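Local coordinates for protein dihydropteroate synthase (Stenotrophomonas maltophilia, PDB 7L6P) that probably condenses para-aminobenzoate with 6-hydroxymethyl-7,8-dihydropterin diphosphate to form 7,8-dihydropteroate, a magnesium-dependent step of folate biosynthesis, at residues 32-37 against 66-71; 48-53 against 92-97; 107-112 against 128-133; 111-116 against 136-141; 195-200 against 225-230. All blocks are in the same frame, centred on the assembly; numbering follows the deposited sequence.

Contact 1. Residues 32-37 against 66-71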
# COMPACT_ATOMS: atom_id res chain seq x y z
N GLY A 32 -6.05 -16.46 -1.44
CA GLY A 32 -4.81 -16.85 -2.09
C GLY A 32 -5.02 -17.55 -3.43
O GLY A 32 -5.92 -18.37 -3.58
N ILE A 33 -4.17 -17.23 -4.39
CA ILE A 33 -4.27 -17.80 -5.73
C ILE A 33 -3.42 -19.07 -5.80
O ILE A 33 -2.24 -19.05 -5.46
CB ILE A 33 -3.84 -16.78 -6.79
CG1 ILE A 33 -4.80 -15.58 -6.74
CG2 ILE A 33 -3.73 -17.42 -8.20
CD1 ILE A 33 -4.40 -14.44 -7.62
N VAL A 34 -4.05 -20.18 -6.18
CA VAL A 34 -3.38 -21.48 -6.29
C VAL A 34 -3.69 -22.01 -7.69
O VAL A 34 -4.70 -22.68 -7.91
CB VAL A 34 -3.83 -22.48 -5.22
CG1 VAL A 34 -3.05 -23.78 -5.35
CG2 VAL A 34 -3.70 -21.89 -3.82
N ASN A 35 -2.79 -21.75 -8.63
CA ASN A 35 -2.93 -22.21 -10.00
C ASN A 35 -2.26 -23.57 -10.16
O ASN A 35 -1.09 -23.73 -9.82
CB ASN A 35 -2.29 -21.20 -10.95
CG ASN A 35 -2.28 -21.67 -12.40
OD1 ASN A 35 -1.22 -21.82 -13.01
ND2 ASN A 35 -3.47 -21.91 -12.96
N VAL A 36 -3.01 -24.55 -10.66
CA VAL A 36 -2.50 -25.91 -10.83
C VAL A 36 -2.15 -26.07 -12.31
O VAL A 36 -2.99 -26.39 -13.16
CB VAL A 36 -3.50 -26.96 -10.36
CG1 VAL A 36 -2.83 -28.33 -10.30
CG2 VAL A 36 -4.10 -26.58 -8.99
N THR A 37 -0.87 -25.85 -12.64
CA THR A 37 -0.40 -25.99 -14.01
C THR A 37 0.93 -26.73 -14.01
O THR A 37 1.78 -26.49 -13.14
CB THR A 37 -0.25 -24.61 -14.69
OG1 THR A 37 -1.54 -23.98 -14.79
CG2 THR A 37 0.35 -24.75 -16.09
N ASP A 66 -7.17 -16.24 4.05
CA ASP A 66 -8.45 -16.67 4.60
C ASP A 66 -9.17 -17.65 3.71
O ASP A 66 -10.06 -18.35 4.18
CB ASP A 66 -9.37 -15.47 4.83
CG ASP A 66 -8.72 -14.39 5.69
OD1 ASP A 66 -8.68 -14.53 6.94
OD2 ASP A 66 -8.20 -13.42 5.08
N LEU A 67 -8.80 -17.74 2.44
CA LEU A 67 -9.42 -18.68 1.53
C LEU A 67 -8.51 -18.83 0.32
O LEU A 67 -7.64 -17.99 0.07
CB LEU A 67 -10.84 -18.23 1.12
CG LEU A 67 -11.06 -16.96 0.30
CD1 LEU A 67 -12.49 -16.96 -0.30
CD2 LEU A 67 -10.83 -15.70 1.11
N LEU A 68 -8.69 -19.94 -0.39
CA LEU A 68 -7.85 -20.29 -1.53
C LEU A 68 -8.71 -20.50 -2.77
O LEU A 68 -9.85 -20.95 -2.69
CB LEU A 68 -7.06 -21.56 -1.22
CG LEU A 68 -6.13 -21.46 -0.01
CD1 LEU A 68 -5.47 -22.80 0.22
CD2 LEU A 68 -5.08 -20.36 -0.22
N ASP A 69 -8.15 -20.15 -3.93
CA ASP A 69 -8.85 -20.27 -5.20
C ASP A 69 -8.07 -21.21 -6.10
O ASP A 69 -6.93 -20.91 -6.47
CB ASP A 69 -9.02 -18.91 -5.88
CG ASP A 69 -10.08 -18.94 -6.97
OD1 ASP A 69 -11.11 -19.63 -6.75
OD2 ASP A 69 -9.88 -18.29 -8.02
N ILE A 70 -8.69 -22.34 -6.47
CA ILE A 70 -8.01 -23.41 -7.20
C ILE A 70 -8.45 -23.36 -8.66
O ILE A 70 -9.64 -23.40 -8.96
CB ILE A 70 -8.32 -24.79 -6.59
CG1 ILE A 70 -8.16 -24.75 -5.07
CG2 ILE A 70 -7.41 -25.85 -7.19
CD1 ILE A 70 -6.83 -24.25 -4.60
N GLY A 71 -7.48 -23.25 -9.57
CA GLY A 71 -7.78 -23.17 -10.98
C GLY A 71 -6.82 -24.01 -11.80
O GLY A 71 -5.63 -24.14 -11.48
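Val34 and Ile70 lie side by side and point the same way, and the CD1 methyl of Ile70 presses on Val34 CB at 3.5 Å. Ile70 reaches it because its CG1 branch stands beside its own backbone N (chi1 -47°), while CG2, on the other branch, meets Val36 CG2 at 3.8 Å. Branched aliphatic residues suit this face, which also carries Leu68: helices 49-62 and 84-101 cover it, Leu60 packing on Val34 and Leu98 on Ile70. Behind the side chains runs a ladder of five backbone hydrogen bonds, from Gly32 N to Leu67 O (2.7 Å) at one end to Val36 N and Gly71 O (2.8 Å, N-H...O angle 174°) at the other. These are the first two parallel strands of the eight-stranded TIM barrel, joined by helix 49-62 in a beta-alpha-beta crossover, and their short segments are turned 25° from each other. Glycine suits position 32 because a CB there would collide with Leu68 CD2, which lies 4.0 Å from Gly32 CA. The barrel-lining face carries the polar groups Asp69 and Asn35 beside Ile33. There the carboxylate of Asp69 is held by Ser107 and paired with Arg269, a network that would fix its rotation. At the C-terminal mouth Thr37 OG1 donates to Asn35 OD1 at 2.8 Å, steadying an amide whose ND2 also bonds the backbone O of Glu73.

Contact 2. Residues 48-53 against 92-97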
# COMPACT_ATOMS: atom_id res chain seq x y z
N ASP A 48 5.78 -33.78 -9.47
CA ASP A 48 4.35 -33.91 -9.25
C ASP A 48 3.69 -32.54 -9.01
O ASP A 48 3.90 -31.91 -7.97
CB ASP A 48 4.07 -34.83 -8.06
CG ASP A 48 2.59 -35.06 -7.82
OD1 ASP A 48 1.80 -34.98 -8.79
OD2 ASP A 48 2.21 -35.30 -6.66
N THR A 49 2.89 -32.09 -9.98
CA THR A 49 2.24 -30.78 -9.88
C THR A 49 1.13 -30.74 -8.83
O THR A 49 0.81 -29.65 -8.35
CB THR A 49 1.69 -30.35 -11.24
OG1 THR A 49 0.50 -31.09 -11.53
CG2 THR A 49 2.73 -30.59 -12.33
N THR A 50 0.53 -31.88 -8.49
CA THR A 50 -0.50 -31.87 -7.46
C THR A 50 0.10 -31.59 -6.08
O THR A 50 -0.34 -30.68 -5.37
CB THR A 50 -1.27 -33.19 -7.46
OG1 THR A 50 -2.13 -33.24 -8.61
CG2 THR A 50 -2.12 -33.31 -6.19
N GLU A 51 1.13 -32.35 -5.69
CA GLU A 51 1.74 -32.15 -4.38
C GLU A 51 2.32 -30.75 -4.24
O GLU A 51 2.30 -30.17 -3.16
CB GLU A 51 2.81 -33.21 -4.13
N ALA A 52 2.85 -30.20 -5.34
CA ALA A 52 3.37 -28.84 -5.33
C ALA A 52 2.27 -27.81 -5.05
O ALA A 52 2.47 -26.89 -4.24
CB ALA A 52 4.04 -28.53 -6.66
N ALA A 53 1.11 -27.94 -5.71
CA ALA A 53 0.03 -26.97 -5.54
C ALA A 53 -0.56 -27.04 -4.14
O ALA A 53 -0.91 -26.00 -3.57
CB ALA A 53 -1.06 -27.20 -6.59
N ILE A 92 -9.22 -31.42 -9.06
CA ILE A 92 -9.93 -32.26 -8.09
C ILE A 92 -9.00 -32.80 -7.01
O ILE A 92 -9.33 -32.66 -5.82
CB ILE A 92 -10.73 -33.36 -8.80
CG1 ILE A 92 -11.84 -32.74 -9.65
CG2 ILE A 92 -11.35 -34.30 -7.79
CD1 ILE A 92 -12.81 -31.93 -8.82
N PRO A 93 -7.85 -33.42 -7.32
CA PRO A 93 -6.96 -33.84 -6.23
C PRO A 93 -6.50 -32.68 -5.37
O PRO A 93 -6.37 -32.84 -4.15
CB PRO A 93 -5.79 -34.53 -6.95
CG PRO A 93 -5.83 -34.00 -8.34
CD PRO A 93 -7.29 -33.80 -8.64
N VAL A 94 -6.27 -31.52 -5.97
CA VAL A 94 -5.79 -30.38 -5.19
C VAL A 94 -6.88 -29.90 -4.24
O VAL A 94 -6.59 -29.49 -3.11
CB VAL A 94 -5.30 -29.26 -6.12
CG1 VAL A 94 -4.95 -28.01 -5.32
CG2 VAL A 94 -4.10 -29.73 -6.92
N ILE A 95 -8.14 -29.96 -4.67
CA ILE A 95 -9.22 -29.53 -3.79
C ILE A 95 -9.46 -30.56 -2.70
O ILE A 95 -9.57 -30.21 -1.51
CB ILE A 95 -10.51 -29.27 -4.59
CG1 ILE A 95 -10.34 -28.07 -5.51
CG2 ILE A 95 -11.63 -28.95 -3.65
CD1 ILE A 95 -11.53 -27.82 -6.38
N GLU A 96 -9.55 -31.84 -3.07
CA GLU A 96 -9.77 -32.88 -2.06
C GLU A 96 -8.75 -32.79 -0.94
O GLU A 96 -9.12 -32.78 0.24
CB GLU A 96 -9.75 -34.27 -2.70
CG GLU A 96 -11.02 -34.66 -3.42
CD GLU A 96 -10.88 -35.97 -4.18
OE1 GLU A 96 -9.75 -36.34 -4.53
OE2 GLU A 96 -11.91 -36.64 -4.40
N GLN A 97 -7.47 -32.70 -1.29
CA GLN A 97 -6.41 -32.72 -0.28
C GLN A 97 -6.39 -31.43 0.53
O GLN A 97 -6.27 -31.47 1.76
CB GLN A 97 -5.06 -32.96 -0.94
CG GLN A 97 -4.69 -34.42 -1.04
CD GLN A 97 -3.53 -34.67 -2.00
OE1 GLN A 97 -2.36 -34.61 -1.60
NE2 GLN A 97 -3.85 -34.93 -3.26
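Thr50 turns its methyl group CG2 anti to its own backbone N, leaving OG1 beside that N (chi1 -73°), and both branches thereby face helix 84-101. OG1 comes to 3.8 Å from Pro93 CG, and CG2 sits 3.9 Å from Pro93 CB, the threonine and the proline ring crossing at about a right angle. Val94, with CG1 anti to its N (chi1 173°), brings CG2 across to Ala53 CB at 4.0 Å. Gln97 extends beyond CG and lays its NE2 against the Thr50 methyl at 3.8 Å. These two helices follow the first and second strands of the TIM barrel and belong to its outer layer. Their short segments pass 9.2 Å apart and cross at -39°. Alanine suits position 53 because its small side chain occupies the inner side of the interface, where Val36 from the barrel touches both Ala53 and Val94. Pro93 has no N-H to give the preceding turn, and the helix is kinked where the N atoms of 93 and 94 lack such bonds. At the start of helix 49-62 the carboxylate of Asp48 accepts weak bonds from the N atoms of Thr50 and Glu51. No hydrogen bond joins the two segments: the contact rests on methyl groups and proline ring carbons, with one hydroxyl and one amide at the margin, which implies cohesion by shape and burial of apolar area, grading outward from Val94 to the amide of Gln97.

Contact 3. Residues 107-112 against 128-133. With IMD (imidazole), chain C.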
# COMPACT_ATOMS: atom_id res chain seq x y z
N SER A 107 -12.13 -22.40 -2.91
CA SER A 107 -12.89 -21.95 -4.05
C SER A 107 -12.37 -22.59 -5.33
O SER A 107 -11.16 -22.79 -5.49
CB SER A 107 -12.84 -20.43 -4.20
OG SER A 107 -13.35 -20.07 -5.47
N ILE A 108 -13.28 -22.90 -6.25
CA ILE A 108 -12.92 -23.41 -7.56
C ILE A 108 -13.03 -22.28 -8.57
O ILE A 108 -14.07 -21.62 -8.69
CB ILE A 108 -13.80 -24.60 -7.98
CG1 ILE A 108 -13.43 -25.02 -9.40
CG2 ILE A 108 -15.28 -24.27 -7.88
CD1 ILE A 108 -11.99 -25.47 -9.53
N ASP A 109 -11.93 -22.05 -9.29
CA ASP A 109 -11.81 -21.01 -10.30
C ASP A 109 -12.12 -21.66 -11.65
O ASP A 109 -11.25 -22.25 -12.29
CB ASP A 109 -10.40 -20.42 -10.21
CG ASP A 109 -10.14 -19.31 -11.22
OD1 ASP A 109 -11.08 -18.90 -11.92
OD2 ASP A 109 -8.98 -18.85 -11.29
N THR A 110 -13.38 -21.57 -12.06
CA THR A 110 -13.82 -22.21 -13.29
C THR A 110 -15.03 -21.48 -13.86
O THR A 110 -15.73 -20.75 -13.16
CB THR A 110 -14.18 -23.69 -13.06
OG1 THR A 110 -14.30 -24.36 -14.32
CG2 THR A 110 -15.50 -23.80 -12.35
N PHE A 111 -15.25 -21.68 -15.16
CA PHE A 111 -16.47 -21.21 -15.81
C PHE A 111 -17.32 -22.37 -16.31
O PHE A 111 -18.40 -22.13 -16.86
CB PHE A 111 -16.14 -20.27 -16.98
CG PHE A 111 -15.33 -20.90 -18.10
CD1 PHE A 111 -15.95 -21.55 -19.15
CD2 PHE A 111 -13.93 -20.82 -18.09
CE1 PHE A 111 -15.22 -22.12 -20.19
CE2 PHE A 111 -13.18 -21.40 -19.13
CZ PHE A 111 -13.83 -22.05 -20.17
N LYS A 112 -16.89 -23.60 -16.10
CA LYS A 112 -17.49 -24.77 -16.72
C LYS A 112 -18.40 -25.49 -15.74
O LYS A 112 -17.98 -25.78 -14.61
CB LYS A 112 -16.41 -25.72 -17.21
CG LYS A 112 -15.42 -25.12 -18.22
CD LYS A 112 -14.44 -26.17 -18.76
CE LYS A 112 -13.50 -25.56 -19.79
NZ LYS A 112 -12.37 -24.86 -19.12
N ASN A 128 -15.75 -19.36 -8.27
CA ASN A 128 -15.25 -18.07 -8.73
C ASN A 128 -15.27 -18.10 -10.26
O ASN A 128 -14.46 -18.80 -10.87
CB ASN A 128 -13.84 -17.81 -8.19
CG ASN A 128 -13.38 -16.38 -8.37
OD1 ASN A 128 -14.19 -15.47 -8.57
ND2 ASN A 128 -12.06 -16.17 -8.30
N ASP A 129 -16.21 -17.38 -10.88
CA ASP A 129 -16.49 -17.55 -12.31
C ASP A 129 -16.15 -16.28 -13.09
O ASP A 129 -16.85 -15.26 -12.97
CB ASP A 129 -17.95 -17.93 -12.53
CG ASP A 129 -18.29 -18.13 -14.02
OD1 ASP A 129 -17.39 -18.12 -14.89
OD2 ASP A 129 -19.48 -18.30 -14.31
N ILE A 130 -15.12 -16.35 -13.95
CA ILE A 130 -14.77 -15.21 -14.79
C ILE A 130 -15.88 -14.86 -15.78
O ILE A 130 -15.96 -13.73 -16.26
CB ILE A 130 -13.46 -15.47 -15.57
CG1 ILE A 130 -13.60 -16.66 -16.52
CG2 ILE A 130 -12.28 -15.70 -14.64
CD1 ILE A 130 -12.49 -16.71 -17.59
N TYR A 131 -16.74 -15.83 -16.14
CA TYR A 131 -17.75 -15.66 -17.18
C TYR A 131 -19.11 -15.24 -16.64
O TYR A 131 -20.06 -15.09 -17.43
CB TYR A 131 -17.92 -16.94 -18.01
CG TYR A 131 -18.37 -16.70 -19.44
CD1 TYR A 131 -18.23 -15.46 -20.04
CD2 TYR A 131 -18.96 -17.73 -20.19
CE1 TYR A 131 -18.64 -15.24 -21.36
CE2 TYR A 131 -19.38 -17.51 -21.51
CZ TYR A 131 -19.21 -16.26 -22.09
OH TYR A 131 -19.62 -16.03 -23.39
N GLY A 132 -19.26 -15.13 -15.32
CA GLY A 132 -20.52 -14.69 -14.74
C GLY A 132 -21.66 -15.66 -14.94
O GLY A 132 -22.79 -15.23 -15.22
N LEU A 133 -21.39 -16.96 -14.82
CA LEU A 133 -22.38 -18.01 -15.04
C LEU A 133 -23.00 -17.94 -16.44
O LEU A 133 -24.13 -18.39 -16.63
CB LEU A 133 -23.49 -17.98 -13.97
CG LEU A 133 -23.05 -18.13 -12.50
CD1 LEU A 133 -24.22 -18.06 -11.53
CD2 LEU A 133 -22.27 -19.43 -12.28
N1 IMD C . -9.96 -15.82 -11.90
C2 IMD C . -11.25 -15.97 -11.48
N3 IMD C . -11.81 -14.74 -11.31
C4 IMD C . -10.86 -13.82 -11.60
C5 IMD C . -9.70 -14.50 -11.98
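Asp109 and Asn128, paired neighbours on parallel strands, both send their side chains to an imidazole molecule, probably taken from the crystallisation liquor. Imidazole N1 gives a weak hydrogen bond to Asp109 OD2 (3.2 Å, bent to 135°), Asn128 ND2 lies 3.3 Å from its C2, and Ile130 CG2 touches the same C2. Both polar side chains extend anti to their backbone N, which carries their ends inward. Asp109 is also salt-bridged to Arg269, and Asn128 ND2 donates to Asp69, whose carboxylate lies close to that of Asp109; the arginine probably offsets this crowding of negative charge. The setting is the third and fourth strands of the TIM barrel, linked through helix 113-121 as a beta-alpha-beta unit, with the ligand at the barrel's C-terminal mouth, where enzymes of this fold place their active sites. Asn128 N donates to Ile108 O at 2.8 Å, and Thr110 N to Asn128 O at 3.2 Å. Where the strands end, each segment turns on a side-chain acceptor. Thr110 OG1, also hydrogen-bonded to Glu87, takes the N-H of Lys112 in an ST turn, and Asp129 OD1 takes that of Tyr131 in an Asx turn (2.7 Å), from well above the carboxylate plane. That oxygen also lies 3.2 Å from Phe111 CB, which in turn packs on Tyr131 CB at 3.9 Å. Gly132, with positive phi, suits the last place of the type I turn that starts at Asp129.

Contact 4. Residues 111-116 against 136-141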
# COMPACT_ATOMS: atom_id res chain seq x y z
N PHE A 111 -15.25 -21.68 -15.16
CA PHE A 111 -16.47 -21.21 -15.81
C PHE A 111 -17.32 -22.37 -16.31
O PHE A 111 -18.40 -22.13 -16.86
CB PHE A 111 -16.14 -20.27 -16.98
CG PHE A 111 -15.33 -20.90 -18.10
CD1 PHE A 111 -15.95 -21.55 -19.15
CD2 PHE A 111 -13.93 -20.82 -18.09
CE1 PHE A 111 -15.22 -22.12 -20.19
CE2 PHE A 111 -13.18 -21.40 -19.13
CZ PHE A 111 -13.83 -22.05 -20.17
N LYS A 112 -16.89 -23.60 -16.10
CA LYS A 112 -17.49 -24.77 -16.72
C LYS A 112 -18.40 -25.49 -15.74
O LYS A 112 -17.98 -25.78 -14.61
CB LYS A 112 -16.41 -25.72 -17.21
CG LYS A 112 -15.42 -25.12 -18.22
CD LYS A 112 -14.44 -26.17 -18.76
CE LYS A 112 -13.50 -25.56 -19.79
NZ LYS A 112 -12.37 -24.86 -19.12
N PRO A 113 -19.61 -25.85 -16.15
CA PRO A 113 -20.55 -26.49 -15.21
C PRO A 113 -20.05 -27.80 -14.62
O PRO A 113 -20.22 -28.02 -13.42
CB PRO A 113 -21.80 -26.71 -16.08
CG PRO A 113 -21.64 -25.82 -17.27
CD PRO A 113 -20.18 -25.74 -17.51
N GLU A 114 -19.47 -28.69 -15.44
CA GLU A 114 -18.98 -29.96 -14.92
C GLU A 114 -17.91 -29.75 -13.86
O GLU A 114 -17.87 -30.46 -12.85
CB GLU A 114 -18.39 -30.82 -16.03
CG GLU A 114 -19.27 -31.06 -17.24
CD GLU A 114 -18.99 -30.07 -18.37
OE1 GLU A 114 -18.62 -28.90 -18.08
OE2 GLU A 114 -19.12 -30.48 -19.55
N VAL A 115 -17.01 -28.79 -14.08
CA VAL A 115 -15.96 -28.54 -13.10
C VAL A 115 -16.56 -28.02 -11.81
O VAL A 115 -16.09 -28.36 -10.72
CB VAL A 115 -14.91 -27.58 -13.68
CG1 VAL A 115 -13.80 -27.33 -12.67
CG2 VAL A 115 -14.32 -28.15 -14.96
N MET A 116 -17.62 -27.21 -11.91
CA MET A 116 -18.28 -26.70 -10.71
C MET A 116 -18.84 -27.83 -9.87
O MET A 116 -18.58 -27.91 -8.66
CB MET A 116 -19.38 -25.72 -11.10
CG MET A 116 -18.90 -24.41 -11.68
SD MET A 116 -20.26 -23.42 -12.33
CE MET A 116 -19.38 -22.07 -13.11
N GLU A 136 -22.91 -22.16 -21.02
CA GLU A 136 -24.12 -22.96 -21.16
C GLU A 136 -24.24 -23.94 -20.00
O GLU A 136 -23.32 -24.72 -19.75
CB GLU A 136 -24.09 -23.69 -22.50
CG GLU A 136 -25.34 -24.46 -22.84
CD GLU A 136 -26.53 -23.55 -23.07
OE1 GLU A 136 -26.33 -22.43 -23.61
OE2 GLU A 136 -27.66 -23.94 -22.69
N GLY A 137 -25.36 -23.89 -19.26
CA GLY A 137 -25.57 -24.75 -18.11
C GLY A 137 -24.96 -24.28 -16.80
O GLY A 137 -25.19 -24.91 -15.76
N ALA A 138 -24.15 -23.23 -16.81
CA ALA A 138 -23.47 -22.80 -15.59
C ALA A 138 -24.44 -22.27 -14.55
O ALA A 138 -24.29 -22.55 -13.34
CB ALA A 138 -22.44 -21.72 -15.95
N LEU A 139 -25.42 -21.49 -14.99
CA LEU A 139 -26.36 -20.86 -14.07
C LEU A 139 -27.07 -21.90 -13.22
O LEU A 139 -27.08 -21.81 -11.98
CB LEU A 139 -27.34 -20.03 -14.89
CG LEU A 139 -28.17 -18.96 -14.21
CD1 LEU A 139 -27.25 -17.98 -13.52
CD2 LEU A 139 -29.02 -18.27 -15.28
N ASP A 140 -27.67 -22.91 -13.85
CA ASP A 140 -28.41 -23.92 -13.10
C ASP A 140 -27.47 -24.81 -12.30
O ASP A 140 -27.83 -25.23 -11.19
CB ASP A 140 -29.25 -24.79 -14.04
CG ASP A 140 -30.44 -24.05 -14.60
OD1 ASP A 140 -30.90 -23.09 -13.94
OD2 ASP A 140 -30.94 -24.46 -15.68
N ALA A 141 -26.29 -25.11 -12.83
CA ALA A 141 -25.40 -26.03 -12.13
C ALA A 141 -24.94 -25.43 -10.81
O ALA A 141 -24.98 -26.09 -9.77
CB ALA A 141 -24.21 -26.38 -13.02
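Phe111 opens the contact with its backbone, its carbonyl O lying 4.2 Å from Ala138 CB while its ring turns elsewhere. Lys112 takes the N-cap position of helix 113-121, and its O receives Met116 N at 3.1 Å in the first helical turn. Pro113 follows and has the largest share of the contact. Its ring is wedged against the start of the other helix: CG lies 3.2 Å from Glu136 O and 3.6 Å from Ala138 N, and CB meets Ala141 CB at 3.9 Å. Proline suits a first helical turn, where its nitrogen has no carbonyl to serve. Met116, one turn on, is extended beyond CG and brings its CE methyl to Ala138 CB at 4.2 Å. On the facing side Gly137 is the N-cap of helix 138-145; its positive phi, 84°, is readily adopted by glycine, and alanines at 138 and 141 keep that helix surface low enough for Pro113 to approach. No hydrogen bond crosses. The two helices are neighbours in the outer layer of the TIM barrel: Val115 packs on helix 84-101, Met116 also touches Ile127 and Asp129 of strand 126-129, and Leu139 turns to helix 170-188.

Contact 5. Residues 195-200 against 225-230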
# COMPACT_ATOMS: atom_id res chain seq x y z
N LEU A 195 -24.27 -14.86 -3.24
CA LEU A 195 -23.82 -14.11 -4.41
C LEU A 195 -22.81 -13.02 -4.04
O LEU A 195 -23.00 -12.25 -3.09
CB LEU A 195 -25.00 -13.48 -5.14
CG LEU A 195 -25.88 -14.53 -5.82
CD1 LEU A 195 -27.30 -14.00 -6.11
CD2 LEU A 195 -25.20 -15.02 -7.09
N LEU A 196 -21.75 -12.93 -4.85
CA LEU A 196 -20.77 -11.86 -4.77
C LEU A 196 -20.59 -11.30 -6.17
O LEU A 196 -20.91 -11.96 -7.16
CB LEU A 196 -19.40 -12.35 -4.26
CG LEU A 196 -19.32 -12.98 -2.87
CD1 LEU A 196 -19.85 -14.41 -2.89
CD2 LEU A 196 -17.88 -12.94 -2.34
N ILE A 197 -20.07 -10.08 -6.25
CA ILE A 197 -19.71 -9.48 -7.52
C ILE A 197 -18.20 -9.28 -7.56
O ILE A 197 -17.51 -9.18 -6.53
CB ILE A 197 -20.42 -8.14 -7.76
CG1 ILE A 197 -20.11 -7.19 -6.61
CG2 ILE A 197 -21.96 -8.38 -7.92
CD1 ILE A 197 -20.59 -5.79 -6.83
N ASP A 198 -17.69 -9.19 -8.78
CA ASP A 198 -16.29 -8.97 -9.05
C ASP A 198 -16.22 -8.08 -10.28
O ASP A 198 -16.83 -8.40 -11.31
CB ASP A 198 -15.60 -10.31 -9.27
CG ASP A 198 -14.13 -10.19 -9.61
OD1 ASP A 198 -13.62 -9.07 -9.81
OD2 ASP A 198 -13.50 -11.27 -9.73
N LEU A 199 -15.50 -6.96 -10.18
CA LEU A 199 -15.49 -6.02 -11.30
C LEU A 199 -14.64 -6.52 -12.46
O LEU A 199 -14.75 -5.98 -13.57
CB LEU A 199 -15.03 -4.64 -10.83
CG LEU A 199 -15.89 -3.97 -9.74
CD1 LEU A 199 -15.41 -2.56 -9.43
CD2 LEU A 199 -17.40 -3.97 -10.14
N GLY A 200 -13.80 -7.54 -12.24
CA GLY A 200 -13.00 -8.13 -13.29
C GLY A 200 -11.95 -7.18 -13.83
O GLY A 200 -11.85 -6.98 -15.04
N VAL A 225 -24.30 -6.85 -2.37
CA VAL A 225 -23.60 -8.13 -2.24
C VAL A 225 -22.13 -7.83 -2.01
O VAL A 225 -21.63 -6.78 -2.44
CB VAL A 225 -23.78 -9.02 -3.49
CG1 VAL A 225 -25.22 -9.47 -3.64
CG2 VAL A 225 -23.35 -8.26 -4.71
N PRO A 226 -21.40 -8.75 -1.39
CA PRO A 226 -19.96 -8.54 -1.20
C PRO A 226 -19.23 -8.41 -2.54
O PRO A 226 -19.60 -9.02 -3.55
CB PRO A 226 -19.50 -9.80 -0.45
CG PRO A 226 -20.75 -10.28 0.26
CD PRO A 226 -21.88 -9.95 -0.69
N MET A 227 -18.18 -7.59 -2.52
CA MET A 227 -17.40 -7.27 -3.70
C MET A 227 -16.00 -7.84 -3.53
O MET A 227 -15.33 -7.56 -2.53
CB MET A 227 -17.34 -5.76 -3.93
CG MET A 227 -16.61 -5.38 -5.23
SD MET A 227 -16.97 -3.69 -5.73
CE MET A 227 -16.59 -2.84 -4.17
N LEU A 228 -15.57 -8.61 -4.52
CA LEU A 228 -14.24 -9.18 -4.56
C LEU A 228 -13.41 -8.40 -5.57
O LEU A 228 -13.88 -8.12 -6.69
CB LEU A 228 -14.32 -10.66 -4.93
CG LEU A 228 -13.02 -11.46 -5.05
CD1 LEU A 228 -13.26 -12.93 -4.70
CD2 LEU A 228 -12.45 -11.34 -6.47
N ALA A 229 -12.17 -8.08 -5.21
CA ALA A 229 -11.30 -7.31 -6.09
C ALA A 229 -10.01 -8.08 -6.29
O ALA A 229 -9.40 -8.54 -5.32
CB ALA A 229 -11.01 -5.91 -5.54
N GLY A 230 -9.62 -8.23 -7.55
CA GLY A 230 -8.37 -8.86 -7.90
C GLY A 230 -7.58 -8.07 -8.91
O GLY A 230 -8.00 -7.93 -10.07
O HOH W 1 -13.74 -6.04 -7.96
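Strands 195-198 and 227-229 are the sixth and seventh staves of the TIM barrel, joined by helix 207-215 in a beta-alpha-beta crossover. Two backbone bonds tie them in parallel: Ile197 N to Pro226 O and Leu228 N to Ile197 O, each 2.9 Å and nearly straight. Proline is acceptable at 226 because here its carbonyl does the bonding. Ile197, pointing outward, places CG1 between its backbone N and carbonyl carbon (chi1 57°), which leaves CG2 to meet Val225 CG2 at 3.5 Å, the two side chains crossing at about a right angle. Farther along, the bent chain of Met227 sets SD 4.2 Å from Leu199 CG. On the inner face Leu196 CG rests on Pro226 CB at 4.0 Å, and Leu228 CD2 lies 3.4 Å from Asp198 OD2. The short segments are turned 38° from each other. Past Asp198, where Leu199 N is 4.0 Å from Leu228 O, a water accepts from Leu199 N. Asp198 OD1 takes the N-H of Gly200 at 2.9 Å, met from above the carboxylate plane, an Asx turn whose positive phi at position 200 suits glycine. The Asp198 side chain also lies about 4 Å from a bound imidazole. Outside, Ile197 and Leu199 pack on Leu178 of helix 170-188; strand 149-152 bonds to the other edge of 195-198, and Ile267 of strand 267-270 touches Leu196 and Leu228.

Contacts 1, 3 and 5 are strand pairings of one closed parallel barrel, tied by backbone hydrogen bonds, whereas contacts 2 and 4 join helices of its outer layer and have no hydrogen bond across them. Contacts 1 and 5 are the most buried; the helix contacts are partly buried and lie farther from the chain centre. Contact 2 packs directly on the apolar outside of contact 1, with Val36 and Ile70 against Ala53 and Val94. Contact 4 continues contact 3 through Phe111 and Lys112. Polar side chains gather in a shared network at the inner face of contacts 1 and 3 and at Asp198 of contact 5, near the imidazole, while leucines also line the inner face of contact 5.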